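Mll7089 protein (Mesorhizobium loti, PDB 2OZ8) is of unknown function but, as a member of the mandelate racemase/muconate lactonizing enzyme family, probably binds magnesium and may act as a hydro-lyase. Local coordinates at residues D196-W201 against G250-L255; L220-D225 against A267-V272; A28-V33 against L364-L369; F49-F54 against N297-A302; N78-L83 against V108-L113. One frame throughout, in Å; residues are numbered along the deposited sequence.

Contact 1 of 5, residues D196-W201 against G250-L255; sequences DPNEAW and GEYLDL
The loops carrying N198 and Y252 keep their backbones well apart, 8.4 Å from N198 CA to E251 CA at the nearest, and each is folded into a beta turn, type I' over P197 to A200 and type II over G250 to L253. N198 and E199 both take positive phi, a conformation that suits N198 in particular, since asparagine adopts it more readily than most residues. Side chains bridge the gap. Y252 OH donates to N198 OD1 at a short 2.5 Å, lying in the carbonyl plane and using a lone pair, with a C=O...donor angle of 128°. The amide thus meets the phenol at the ring's edge, the two planes 66° apart. E199, its chain extended, brings OE1 to 4.2 Å from Y252 CD1, but its firm partner is R229, which takes OE2 in a salt bridge and also touches Y252. On one face of that tyrosine ring lies the CG of its neighbour E251. The two loops follow the third and fifth strands of the barrel, at the mouth where enzymes of this family hold their metal and substrate, and S24 of the N-terminal domain bonds to P197 O. One hydrogen bond between neutral groups thus ties the N198 amide oxygen to the Y252 hydroxyl, while the charge of E199 is probably balanced by R229 beside them.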
# COMPACT_ATOMS: atom_id res chain seq x y z
N ASP A 196 -21.91 17.97 16.74
CA ASP A 196 -22.02 17.92 15.29
C ASP A 196 -21.58 19.24 14.68
O ASP A 196 -22.36 20.16 14.60
CB ASP A 196 -23.47 17.68 14.92
CG ASP A 196 -23.66 17.41 13.44
OD1 ASP A 196 -22.73 17.62 12.61
OD2 ASP A 196 -24.78 16.99 13.08
N PRO A 197 -20.31 19.34 14.26
CA PRO A 197 -19.75 20.52 13.58
C PRO A 197 -20.20 20.67 12.12
O PRO A 197 -19.95 21.71 11.52
CB PRO A 197 -18.24 20.21 13.55
CG PRO A 197 -18.04 19.11 14.59
CD PRO A 197 -19.28 18.30 14.46
N ASN A 198 -20.79 19.63 11.53
CA ASN A 198 -21.21 19.68 10.14
C ASN A 198 -20.17 20.21 9.18
O ASN A 198 -20.44 21.13 8.38
CB ASN A 198 -22.48 20.47 10.01
CG ASN A 198 -23.49 19.75 9.20
OD1 ASN A 198 -23.44 19.74 7.96
ND2 ASN A 198 -24.41 19.05 9.91
N GLU A 199 -18.98 19.61 9.27
CA GLU A 199 -17.86 19.82 8.37
C GLU A 199 -17.17 21.18 8.55
O GLU A 199 -16.37 21.59 7.71
CB GLU A 199 -18.24 19.61 6.87
CG GLU A 199 -18.92 18.30 6.48
CD GLU A 199 -19.03 18.08 4.90
OE1 GLU A 199 -19.54 18.89 4.14
OE2 GLU A 199 -18.62 17.04 4.36
N ALA A 200 -17.50 21.89 9.63
CA ALA A 200 -16.90 23.19 9.88
C ALA A 200 -15.40 23.13 10.09
O ALA A 200 -14.71 24.13 9.93
CB ALA A 200 -17.58 23.89 11.09
N TRP A 201 -14.88 21.97 10.46
CA TRP A 201 -13.46 21.91 10.86
C TRP A 201 -12.58 21.25 9.80
O TRP A 201 -13.08 20.52 8.96
CB TRP A 201 -13.33 21.19 12.19
CG TRP A 201 -14.07 21.85 13.31
CD1 TRP A 201 -14.40 23.16 13.41
CD2 TRP A 201 -14.49 21.24 14.54
NE1 TRP A 201 -15.02 23.42 14.62
CE2 TRP A 201 -15.11 22.25 15.33
CE3 TRP A 201 -14.40 19.94 15.05
CZ2 TRP A 201 -15.63 22.01 16.61
CZ3 TRP A 201 -14.93 19.70 16.35
CH2 TRP A 201 -15.53 20.74 17.12
N GLY A 250 -20.70 10.09 7.67
CA GLY A 250 -21.40 9.62 6.47
C GLY A 250 -22.48 10.54 5.93
O GLY A 250 -23.17 10.16 4.97
N GLU A 251 -22.65 11.71 6.55
CA GLU A 251 -23.65 12.70 6.10
C GLU A 251 -23.32 13.13 4.67
O GLU A 251 -22.14 13.26 4.31
CB GLU A 251 -23.72 13.95 7.02
CG GLU A 251 -24.93 14.92 6.82
CD GLU A 251 -26.23 14.48 7.57
OE1 GLU A 251 -26.54 13.28 7.49
OE2 GLU A 251 -26.93 15.33 8.22
N TYR A 252 -24.36 13.32 3.87
CA TYR A 252 -24.24 13.88 2.52
C TYR A 252 -23.74 12.84 1.53
O TYR A 252 -23.45 13.17 0.37
CB TYR A 252 -23.38 15.17 2.50
CG TYR A 252 -23.84 16.20 3.53
CD1 TYR A 252 -22.99 16.62 4.57
CD2 TYR A 252 -25.15 16.72 3.47
CE1 TYR A 252 -23.43 17.55 5.52
CE2 TYR A 252 -25.59 17.65 4.41
CZ TYR A 252 -24.74 18.05 5.43
OH TYR A 252 -25.22 18.96 6.35
N LEU A 253 -23.63 11.59 1.98
CA LEU A 253 -23.15 10.53 1.12
C LEU A 253 -24.33 9.66 0.71
O LEU A 253 -25.23 9.40 1.52
CB LEU A 253 -22.12 9.65 1.85
CG LEU A 253 -20.74 10.11 2.34
CD1 LEU A 253 -20.00 8.90 2.96
CD2 LEU A 253 -19.93 10.72 1.23
N ASP A 254 -24.31 9.19 -0.53
CA ASP A 254 -25.26 8.16 -0.94
C ASP A 254 -24.75 6.74 -0.58
O ASP A 254 -23.71 6.58 0.08
CB ASP A 254 -25.62 8.32 -2.44
CG ASP A 254 -24.41 8.19 -3.36
OD1 ASP A 254 -23.32 7.78 -2.94
OD2 ASP A 254 -24.57 8.51 -4.56
N LEU A 255 -25.49 5.72 -1.00
CA LEU A 255 -25.18 4.31 -0.75
C LEU A 255 -23.79 3.97 -1.21
O LEU A 255 -23.02 3.31 -0.48
CB LEU A 255 -26.15 3.40 -1.49
CG LEU A 255 -26.69 2.19 -0.73
CD1 LEU A 255 -26.84 1.00 -1.67
CD2 LEU A 255 -25.89 1.81 0.50

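Contact 2 of 5, residues L220-D225 against A267-V272; sequences LLWVED and ADILNV
The indole of W222 is met obliquely by I269, whose CD1 lies 3.6 Å from CE3, and W315 comes against the same indole in an edge-to-face arrangement. W222 and I269 point into the interior of the (beta/alpha) barrel, from its fourth and sixth strands. Strand 246-249 runs between these two, and its N248 touches both side chains. W222 takes the crowded chi1 position (76°), CG lying between backbone N and carbonyl carbon, with the ring crossing the isoleucine at about a right angle. Replacing W222 with an alanine would probably strip I269 CD1 of its aromatic cover and leave E224 OE1 without its indole donor. Farther along, E224 OE2 comes only to 3.9 Å from N271 OD1 in one of the two conformers of N271, in which ND2 bonds to S294 OG; E224 OE1 also pairs with K165. The indole N-H is used as well: W222 NE1 reaches E224 OE1 at 2.7 Å, on the anti side of the carboxylate and somewhat out of its plane.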
# COMPACT_ATOMS: atom_id res chain seq x y z
N LEU A 220 -17.60 13.13 25.55
CA LEU A 220 -18.45 12.95 24.40
C LEU A 220 -18.59 11.53 24.04
O LEU A 220 -17.60 10.82 23.94
CB LEU A 220 -17.89 13.67 23.19
CG LEU A 220 -17.63 15.17 23.31
CD1 LEU A 220 -16.94 15.66 22.06
CD2 LEU A 220 -18.91 15.96 23.54
N LEU A 221 -19.84 11.12 23.79
CA LEU A 221 -20.14 9.86 23.13
C LEU A 221 -19.66 9.79 21.68
O LEU A 221 -19.05 8.80 21.24
CB LEU A 221 -21.63 9.60 23.20
CG LEU A 221 -22.09 8.22 22.78
CD1 LEU A 221 -21.24 7.09 23.57
CD2 LEU A 221 -23.60 8.10 22.96
N TRP A 222 -19.92 10.84 20.90
CA TRP A 222 -19.39 10.90 19.53
C TRP A 222 -19.38 12.32 18.99
O TRP A 222 -20.08 13.19 19.49
CB TRP A 222 -20.08 9.92 18.54
CG TRP A 222 -21.48 10.26 18.02
CD1 TRP A 222 -21.84 11.36 17.30
CD2 TRP A 222 -22.67 9.46 18.12
NE1 TRP A 222 -23.18 11.31 16.96
CE2 TRP A 222 -23.71 10.16 17.46
CE3 TRP A 222 -22.95 8.22 18.69
CZ2 TRP A 222 -25.03 9.65 17.37
CZ3 TRP A 222 -24.21 7.73 18.61
CH2 TRP A 222 -25.25 8.44 17.96
N VAL A 223 -18.53 12.52 18.01
CA VAL A 223 -18.52 13.73 17.23
C VAL A 223 -18.96 13.32 15.82
O VAL A 223 -18.45 12.34 15.24
CB VAL A 223 -17.13 14.46 17.25
CG1 VAL A 223 -15.99 13.54 16.83
CG2 VAL A 223 -17.15 15.73 16.38
N GLU A 224 -19.91 14.06 15.27
CA GLU A 224 -20.52 13.68 14.02
C GLU A 224 -20.09 14.60 12.89
O GLU A 224 -20.09 15.79 13.07
CB GLU A 224 -22.01 13.82 14.23
CG GLU A 224 -22.85 12.93 13.34
CD GLU A 224 -24.28 12.81 13.84
OE1 GLU A 224 -24.53 12.61 15.07
OE2 GLU A 224 -25.16 12.91 12.97
N ASP A 225 -19.74 14.06 11.74
CA ASP A 225 -19.29 14.85 10.61
C ASP A 225 -18.37 16.06 10.95
O ASP A 225 -18.69 17.18 10.59
CB ASP A 225 -20.48 15.34 9.80
CG ASP A 225 -21.42 14.24 9.44
OD1 ASP A 225 -20.96 13.22 8.88
OD2 ASP A 225 -22.63 14.37 9.74
N ALA A 267 -14.67 5.70 9.44
CA ALA A 267 -15.74 5.96 10.36
C ALA A 267 -15.63 4.99 11.50
O ALA A 267 -15.45 3.79 11.27
CB ALA A 267 -17.09 5.72 9.66
N ASP A 268 -15.76 5.48 12.72
CA ASP A 268 -16.02 4.59 13.84
C ASP A 268 -17.49 4.22 13.86
O ASP A 268 -17.84 3.13 14.30
CB ASP A 268 -15.68 5.25 15.18
CG ASP A 268 -14.21 5.51 15.35
OD1 ASP A 268 -13.36 4.66 15.00
OD2 ASP A 268 -13.89 6.57 15.89
N ILE A 269 -18.36 5.14 13.45
CA ILE A 269 -19.81 4.87 13.39
C ILE A 269 -20.28 5.40 12.04
O ILE A 269 -19.80 6.45 11.63
CB ILE A 269 -20.63 5.62 14.46
CG1 ILE A 269 -20.16 5.33 15.87
CG2 ILE A 269 -22.19 5.29 14.36
CD1 ILE A 269 -20.56 6.39 16.79
N LEU A 270 -21.16 4.65 11.34
CA LEU A 270 -21.75 5.16 10.10
C LEU A 270 -23.14 5.77 10.38
O LEU A 270 -23.96 5.08 10.97
CB LEU A 270 -21.79 4.06 9.01
CG LEU A 270 -22.52 4.35 7.67
CD1 LEU A 270 -21.67 5.20 6.77
CD2 LEU A 270 -22.83 3.07 6.95
N ASN A 271 -23.39 7.07 10.06
CA ASN A 271 -24.77 7.62 10.20
C ASN A 271 -25.56 7.40 8.91
O ASN A 271 -25.02 7.50 7.82
CB ASN A 271 -24.79 9.11 10.56
CG ASN A 271 -26.16 9.59 11.11
OD1 ASN A 271 -26.84 10.44 10.47
ND2 ASN A 271 -26.54 9.12 12.32
N VAL A 272 -26.83 7.08 9.04
CA VAL A 272 -27.67 6.90 7.87
C VAL A 272 -29.01 7.53 8.14
O VAL A 272 -29.29 7.91 9.26
CB VAL A 272 -27.90 5.39 7.48
CG1 VAL A 272 -26.58 4.67 7.29
CG2 VAL A 272 -28.76 4.68 8.53

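Contact 3 of 5, residues A28-V33 against L364-L369; sequences ADDVNV and LARSEL
D29 opens the contact with R366, at a corner where the chain passes from one run of strand to the next. Its CG sits between backbone N and carbonyl carbon (chi1 59°), which turns the carboxylate toward the arginine. OD1 of D29 accepts from R366 NE at 3.2 Å in a salt-bridged hydrogen bond of 153°, the donor standing above the carboxylate plane, not in it. The guanidinium meets the same residue a second time, weakly, through R366 NH2 to the carbonyl oxygen D29 O at 3.3 Å. At D30, CB lies 3.7 Å from R366 NE; its apolar partner is L369, whose CD2 is 3.8 Å from the same D30 CB. The carboxylate of D30 is near the arginine without forming a bridge, OD2 being 4.2 Å from R366 NE, yet this second carboxylate is likely to stabilise the positive charge of R366. This strand belongs to the antiparallel sheet of the N-terminal capping domain, and the segment 364-369, close to the C-terminus and partly a 3-10 turn, folds back from beyond the barrel to lie beside it, as the C-terminal tail does in this superfamily. R366 also rests on A16 of strand 5-17, and L369 on Q14.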
# COMPACT_ATOMS: atom_id res chain seq x y z
N ALA A 28 -32.89 27.24 8.54
CA ALA A 28 -34.24 27.05 7.99
C ALA A 28 -35.30 27.34 9.01
O ALA A 28 -35.24 26.80 10.12
CB ALA A 28 -34.44 25.63 7.44
N ASP A 29 -36.28 28.17 8.64
CA ASP A 29 -37.48 28.39 9.46
C ASP A 29 -38.81 27.89 8.84
O ASP A 29 -39.90 28.16 9.36
CB ASP A 29 -37.56 29.84 9.86
CG ASP A 29 -37.61 30.77 8.68
OD1 ASP A 29 -37.72 30.32 7.53
OD2 ASP A 29 -37.52 31.98 8.90
N ASP A 30 -38.72 27.14 7.73
CA ASP A 30 -39.91 26.56 7.07
C ASP A 30 -39.66 25.09 6.74
O ASP A 30 -38.56 24.60 6.88
CB ASP A 30 -40.27 27.33 5.80
CG ASP A 30 -39.12 27.33 4.77
OD1 ASP A 30 -38.13 26.59 4.97
OD2 ASP A 30 -39.16 28.09 3.78
N VAL A 31 -40.70 24.40 6.32
CA VAL A 31 -40.67 23.00 6.00
C VAL A 31 -41.30 22.86 4.63
O VAL A 31 -42.37 23.41 4.38
CB VAL A 31 -41.49 22.22 6.96
CG1 VAL A 31 -41.40 20.74 6.66
CG2 VAL A 31 -41.05 22.52 8.39
N ASN A 32 -40.65 22.13 3.74
CA ASN A 32 -41.16 21.88 2.41
C ASN A 32 -41.23 20.39 2.19
O ASN A 32 -40.20 19.74 2.18
CB ASN A 32 -40.23 22.54 1.41
CG ASN A 32 -40.59 24.00 1.17
OD1 ASN A 32 -41.46 24.30 0.37
ND2 ASN A 32 -39.91 24.90 1.85
N VAL A 33 -42.44 19.83 2.09
CA VAL A 33 -42.62 18.37 2.13
C VAL A 33 -43.91 17.96 1.43
O VAL A 33 -44.93 18.65 1.53
CB VAL A 33 -42.54 17.81 3.59
CG1 VAL A 33 -43.71 18.28 4.48
CG2 VAL A 33 -42.46 16.32 3.61
N LEU A 364 -45.56 29.05 -2.35
CA LEU A 364 -45.72 30.38 -1.76
C LEU A 364 -44.40 31.06 -1.43
O LEU A 364 -43.39 30.43 -1.24
CB LEU A 364 -46.58 30.29 -0.49
CG LEU A 364 -48.03 29.75 -0.63
CD1 LEU A 364 -48.82 29.57 0.71
CD2 LEU A 364 -48.87 30.57 -1.65
N ALA A 365 -44.42 32.38 -1.34
CA ALA A 365 -43.34 33.11 -0.75
C ALA A 365 -43.35 32.77 0.74
O ALA A 365 -44.36 32.37 1.29
CB ALA A 365 -43.54 34.59 -1.00
N ARG A 366 -42.20 32.89 1.39
CA ARG A 366 -42.07 32.63 2.83
C ARG A 366 -42.97 33.48 3.75
O ARG A 366 -43.46 32.97 4.76
CB ARG A 366 -40.60 32.81 3.27
CG ARG A 366 -40.34 32.56 4.75
CD ARG A 366 -40.77 31.16 5.07
NE ARG A 366 -40.64 30.93 6.49
CZ ARG A 366 -41.51 31.32 7.42
NH1 ARG A 366 -42.62 31.96 7.11
NH2 ARG A 366 -41.26 31.04 8.69
N SER A 367 -43.15 34.77 3.41
CA SER A 367 -44.03 35.73 4.15
C SER A 367 -45.52 35.36 4.10
O SER A 367 -46.33 35.85 4.91
CB SER A 367 -43.89 37.13 3.57
OG SER A 367 -44.14 37.08 2.17
N GLU A 368 -45.85 34.50 3.14
CA GLU A 368 -47.22 34.02 2.93
C GLU A 368 -47.56 32.74 3.70
O GLU A 368 -48.61 32.14 3.51
CB GLU A 368 -47.46 33.83 1.42
CG GLU A 368 -47.23 35.11 0.64
CD GLU A 368 -47.17 34.91 -0.86
OE1 GLU A 368 -47.17 33.75 -1.35
OE2 GLU A 368 -47.10 35.96 -1.58
N LEU A 369 -46.68 32.30 4.60
CA LEU A 369 -46.92 30.98 5.20
C LEU A 369 -47.86 30.93 6.40
O LEU A 369 -48.34 29.85 6.78
CB LEU A 369 -45.60 30.30 5.51
CG LEU A 369 -45.13 29.19 4.54
CD1 LEU A 369 -45.39 29.50 3.03
CD2 LEU A 369 -43.66 28.74 4.83

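Contact 4 of 5, residues F49-F54 against N297-A302; sequences FIQTLF and NTFLEA
The ring of F49 is overlapped by F299, whose CD2 stands 3.5 Å above one face of it, displaced toward the rim. The pair joins the two domains of the enolase superfamily fold: F49 comes from the edge strand 45-52 of the capping domain's sheet, F299 from the loop that follows the seventh strand of the barrel. The rings meet obliquely, planes 33° apart and centroids 4.7 Å; the closest atoms are F49 CG and F299 CD2, at 3.6 Å. F299 sets its CG opposite the backbone N (chi1 -156°), which carries the ring from the loop to the strand. F323, in another loop, stacks on F299, and V33 of the neighbouring strand packs against both phenylalanines of the pair, so large flat apolar rings suit this buried seam. With an alanine at F299, F49 would probably lose the cover of one face and F323 its stacking partner. L300 adds a methyl at the far end of F49, CD1 lying 4.0 Å from CZ. Q51, two residues on along the same side of the strand, points its extended chain toward F299; its amide stands nearly perpendicular to the ring, and OE1 lies in the ring plane at the edge, 3.5 Å from F299 CD1.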
# COMPACT_ATOMS: atom_id res chain seq x y z
N PHE A 49 -42.39 10.42 2.27
CA PHE A 49 -42.21 11.87 2.29
C PHE A 49 -41.10 12.42 1.45
O PHE A 49 -39.94 11.99 1.56
CB PHE A 49 -42.04 12.33 3.73
CG PHE A 49 -43.26 12.05 4.57
CD1 PHE A 49 -44.38 12.84 4.47
CD2 PHE A 49 -43.30 10.95 5.39
CE1 PHE A 49 -45.51 12.55 5.22
CE2 PHE A 49 -44.44 10.66 6.15
CZ PHE A 49 -45.51 11.43 6.08
N ILE A 50 -41.45 13.41 0.63
CA ILE A 50 -40.51 14.01 -0.29
C ILE A 50 -40.18 15.33 0.35
O ILE A 50 -40.96 16.23 0.32
CB ILE A 50 -41.15 14.20 -1.69
CG1 ILE A 50 -41.61 12.86 -2.26
CG2 ILE A 50 -40.24 14.91 -2.63
CD1 ILE A 50 -42.72 12.99 -3.30
N GLN A 51 -39.01 15.43 0.97
CA GLN A 51 -38.67 16.64 1.65
C GLN A 51 -37.57 17.39 0.90
O GLN A 51 -36.64 16.79 0.42
CB GLN A 51 -38.28 16.33 3.08
CG GLN A 51 -38.09 17.62 3.91
CD GLN A 51 -37.66 17.37 5.31
OE1 GLN A 51 -37.23 16.26 5.66
NE2 GLN A 51 -37.75 18.43 6.15
N THR A 52 -37.73 18.69 0.72
CA THR A 52 -36.59 19.49 0.25
C THR A 52 -36.09 20.36 1.37
O THR A 52 -36.85 20.87 2.19
CB THR A 52 -36.84 20.32 -1.03
OG1 THR A 52 -37.91 21.24 -0.84
CG2 THR A 52 -37.08 19.43 -2.26
N LEU A 53 -34.76 20.48 1.41
CA LEU A 53 -34.10 21.08 2.56
C LEU A 53 -33.68 22.53 2.34
O LEU A 53 -33.70 23.30 3.27
CB LEU A 53 -32.93 20.20 3.03
CG LEU A 53 -33.28 18.78 3.54
CD1 LEU A 53 -31.99 18.00 3.84
CD2 LEU A 53 -34.24 18.78 4.77
N PHE A 54 -33.34 22.91 1.11
CA PHE A 54 -32.83 24.25 0.88
C PHE A 54 -33.78 25.08 0.04
O PHE A 54 -33.90 26.28 0.26
CB PHE A 54 -31.43 24.22 0.23
CG PHE A 54 -30.55 23.08 0.70
CD1 PHE A 54 -30.09 23.03 2.03
CD2 PHE A 54 -30.20 22.03 -0.18
CE1 PHE A 54 -29.28 21.96 2.47
CE2 PHE A 54 -29.39 20.96 0.25
CZ PHE A 54 -28.93 20.94 1.59
N ASN A 297 -32.18 11.77 11.67
CA ASN A 297 -33.54 12.23 11.44
C ASN A 297 -34.12 11.56 10.23
O ASN A 297 -33.51 11.59 9.17
CB ASN A 297 -33.60 13.74 11.26
CG ASN A 297 -33.41 14.46 12.55
OD1 ASN A 297 -32.62 15.41 12.64
ND2 ASN A 297 -34.10 14.00 13.58
N THR A 298 -35.26 10.90 10.43
CA THR A 298 -36.11 10.49 9.34
C THR A 298 -37.43 11.24 9.50
O THR A 298 -37.87 11.51 10.62
CB THR A 298 -36.23 8.95 9.22
OG1 THR A 298 -36.76 8.35 10.42
CG2 THR A 298 -34.83 8.34 8.93
N PHE A 299 -38.04 11.65 8.39
CA PHE A 299 -39.32 12.35 8.47
C PHE A 299 -40.34 11.51 9.21
O PHE A 299 -40.65 10.41 8.81
CB PHE A 299 -39.84 12.78 7.09
CG PHE A 299 -40.78 13.93 7.17
CD1 PHE A 299 -40.33 15.23 7.00
CD2 PHE A 299 -42.13 13.73 7.50
CE1 PHE A 299 -41.19 16.31 7.12
CE2 PHE A 299 -43.01 14.81 7.60
CZ PHE A 299 -42.54 16.09 7.42
N LEU A 300 -40.83 12.07 10.32
CA LEU A 300 -41.80 11.43 11.20
C LEU A 300 -41.36 10.12 11.82
O LEU A 300 -42.20 9.33 12.25
CB LEU A 300 -43.21 11.32 10.55
CG LEU A 300 -43.99 12.63 10.62
CD1 LEU A 300 -45.33 12.53 9.89
CD2 LEU A 300 -44.20 13.07 12.06
N GLU A 301 -40.05 9.90 11.88
CA GLU A 301 -39.43 8.81 12.64
C GLU A 301 -39.75 7.44 12.05
O GLU A 301 -39.69 6.43 12.73
CB GLU A 301 -39.76 8.89 14.14
CG GLU A 301 -39.06 10.03 14.91
CD GLU A 301 -39.44 11.40 14.39
OE1 GLU A 301 -40.66 11.73 14.42
OE2 GLU A 301 -38.54 12.14 13.92
N ALA A 302 -40.08 7.41 10.76
CA ALA A 302 -40.18 6.18 10.00
C ALA A 302 -38.98 5.21 10.21
O ALA A 302 -39.15 3.97 10.27
CB ALA A 302 -40.35 6.53 8.51

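Contact 5 of 5, residues N78-L83 against V108-L113; sequences NRAIAL and VALWDL
A80 and L110 bring the two helices within 5.2 Å at their CA atoms, a closeness that a small side chain allows. The methyl of A80 presses directly on the backbone of helix 103-118, with CB 3.4 Å from L110 O. It is also flanked by L113, whose CG lies 3.7 Å from A80 CB because chi1 (180°) sends this leucine's chain opposite its backbone N. Looser is the side of L83, partly exposed, where L83 meets L110 through CD1 to CD2 and CB to CD1, both 4.1 Å, and L5 touches both leucines as well as L113. R79, the N-cap residue of the short helix, turns away from the contact and bonds to A118 O of the third subunit. L110 also rests on L38 of strand 27-40. Helices packed through apolar faces on one another and on an antiparallel sheet in this way are the alpha+beta build of the superfamily's N-terminal capping domain.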
# COMPACT_ATOMS: atom_id res chain seq x y z
N ASN A 78 -46.71 -3.45 -10.71
CA ASN A 78 -45.78 -4.30 -9.95
C ASN A 78 -46.18 -4.37 -8.49
O ASN A 78 -46.88 -3.51 -7.98
CB ASN A 78 -44.34 -3.80 -10.13
CG ASN A 78 -43.84 -3.92 -11.60
OD1 ASN A 78 -43.92 -5.00 -12.18
ND2 ASN A 78 -43.34 -2.81 -12.20
N ARG A 79 -45.78 -5.46 -7.84
CA ARG A 79 -46.02 -5.64 -6.44
C ARG A 79 -44.92 -4.93 -5.63
O ARG A 79 -43.73 -5.07 -5.93
CB ARG A 79 -46.00 -7.11 -6.12
CG ARG A 79 -47.21 -7.90 -6.59
CD ARG A 79 -48.40 -7.91 -5.61
NE ARG A 79 -48.04 -8.24 -4.23
CZ ARG A 79 -48.05 -9.47 -3.72
NH1 ARG A 79 -48.38 -10.53 -4.45
NH2 ARG A 79 -47.73 -9.64 -2.46
N ALA A 80 -45.31 -4.18 -4.62
CA ALA A 80 -44.36 -3.54 -3.74
C ALA A 80 -43.26 -4.52 -3.22
O ALA A 80 -42.08 -4.22 -3.37
CB ALA A 80 -45.08 -2.82 -2.60
N ILE A 81 -43.64 -5.70 -2.70
CA ILE A 81 -42.68 -6.65 -2.14
C ILE A 81 -41.70 -7.20 -3.18
O ILE A 81 -40.59 -7.60 -2.83
CB ILE A 81 -43.38 -7.80 -1.31
CG1 ILE A 81 -42.39 -8.60 -0.43
CG2 ILE A 81 -44.28 -8.70 -2.20
CD1 ILE A 81 -41.84 -7.88 0.84
N ALA A 82 -42.07 -7.18 -4.47
CA ALA A 82 -41.11 -7.56 -5.50
C ALA A 82 -40.13 -6.43 -5.74
O ALA A 82 -38.95 -6.64 -5.87
CB ALA A 82 -41.82 -7.97 -6.82
N LEU A 83 -40.64 -5.21 -5.82
CA LEU A 83 -39.82 -4.09 -6.22
C LEU A 83 -38.72 -3.79 -5.22
O LEU A 83 -37.64 -3.44 -5.62
CB LEU A 83 -40.70 -2.85 -6.40
CG LEU A 83 -41.58 -2.85 -7.63
CD1 LEU A 83 -42.56 -1.70 -7.47
CD2 LEU A 83 -40.79 -2.65 -8.88
N VAL A 108 -39.60 4.20 1.34
CA VAL A 108 -40.47 4.22 2.50
C VAL A 108 -41.92 3.82 2.16
O VAL A 108 -42.50 2.99 2.83
CB VAL A 108 -40.43 5.61 3.20
CG1 VAL A 108 -41.36 5.64 4.41
CG2 VAL A 108 -39.03 5.93 3.59
N ALA A 109 -42.47 4.40 1.10
CA ALA A 109 -43.82 4.05 0.65
C ALA A 109 -43.92 2.60 0.16
O ALA A 109 -44.84 1.88 0.56
CB ALA A 109 -44.29 4.98 -0.41
N LEU A 110 -42.97 2.15 -0.66
CA LEU A 110 -42.93 0.73 -1.10
C LEU A 110 -42.88 -0.28 0.05
O LEU A 110 -43.67 -1.23 0.06
CB LEU A 110 -41.78 0.46 -2.08
CG LEU A 110 -41.91 1.05 -3.48
CD1 LEU A 110 -40.70 0.69 -4.29
CD2 LEU A 110 -43.26 0.55 -4.13
N TRP A 111 -41.98 -0.09 1.01
CA TRP A 111 -41.94 -0.98 2.20
C TRP A 111 -43.14 -0.89 3.16
O TRP A 111 -43.50 -1.84 3.81
CB TRP A 111 -40.67 -0.77 3.02
CG TRP A 111 -39.44 -1.30 2.40
CD1 TRP A 111 -38.55 -0.63 1.60
CD2 TRP A 111 -38.94 -2.64 2.52
NE1 TRP A 111 -37.52 -1.46 1.24
CE2 TRP A 111 -37.74 -2.70 1.79
CE3 TRP A 111 -39.40 -3.80 3.17
CZ2 TRP A 111 -36.97 -3.88 1.71
CZ3 TRP A 111 -38.63 -4.98 3.07
CH2 TRP A 111 -37.44 -4.99 2.35
N ASP A 112 -43.71 0.28 3.29
CA ASP A 112 -44.94 0.45 4.05
C ASP A 112 -46.08 -0.43 3.42
O ASP A 112 -46.75 -1.22 4.09
CB ASP A 112 -45.32 1.93 4.01
CG ASP A 112 -46.52 2.24 4.86
OD1 ASP A 112 -46.66 1.60 5.91
OD2 ASP A 112 -47.32 3.13 4.47
N LEU A 113 -46.27 -0.24 2.12
CA LEU A 113 -47.18 -1.03 1.34
C LEU A 113 -46.89 -2.53 1.40
O LEU A 113 -47.82 -3.30 1.61
CB LEU A 113 -47.20 -0.51 -0.10
CG LEU A 113 -48.11 -1.19 -1.11
CD1 LEU A 113 -49.54 -1.35 -0.57
CD2 LEU A 113 -48.07 -0.32 -2.31

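How the contacts relate
Contacts 1 and 2 belong to the barrel and touch each other: E199 N probably bonds to D225 O, and E251 N to D225 OD1. The interior of the barrel holds contact 2, while contact 1 lies at its mouth, where polar and charged groups predominate. Contacts 3 and 4 share the capping sheet through neighbouring strands 27-40 and 45-52, with N32 O probably bonded to T52 N. Their chemistry differs with depth: contact 3, only partly buried, relies on a salt bridge, whereas buried contact 4 joins the domains by aromatic rings. Contact 5, whose side-chain contacts are all aliphatic, is internal to the capping domain, about 19 Å from contact 4 between centres.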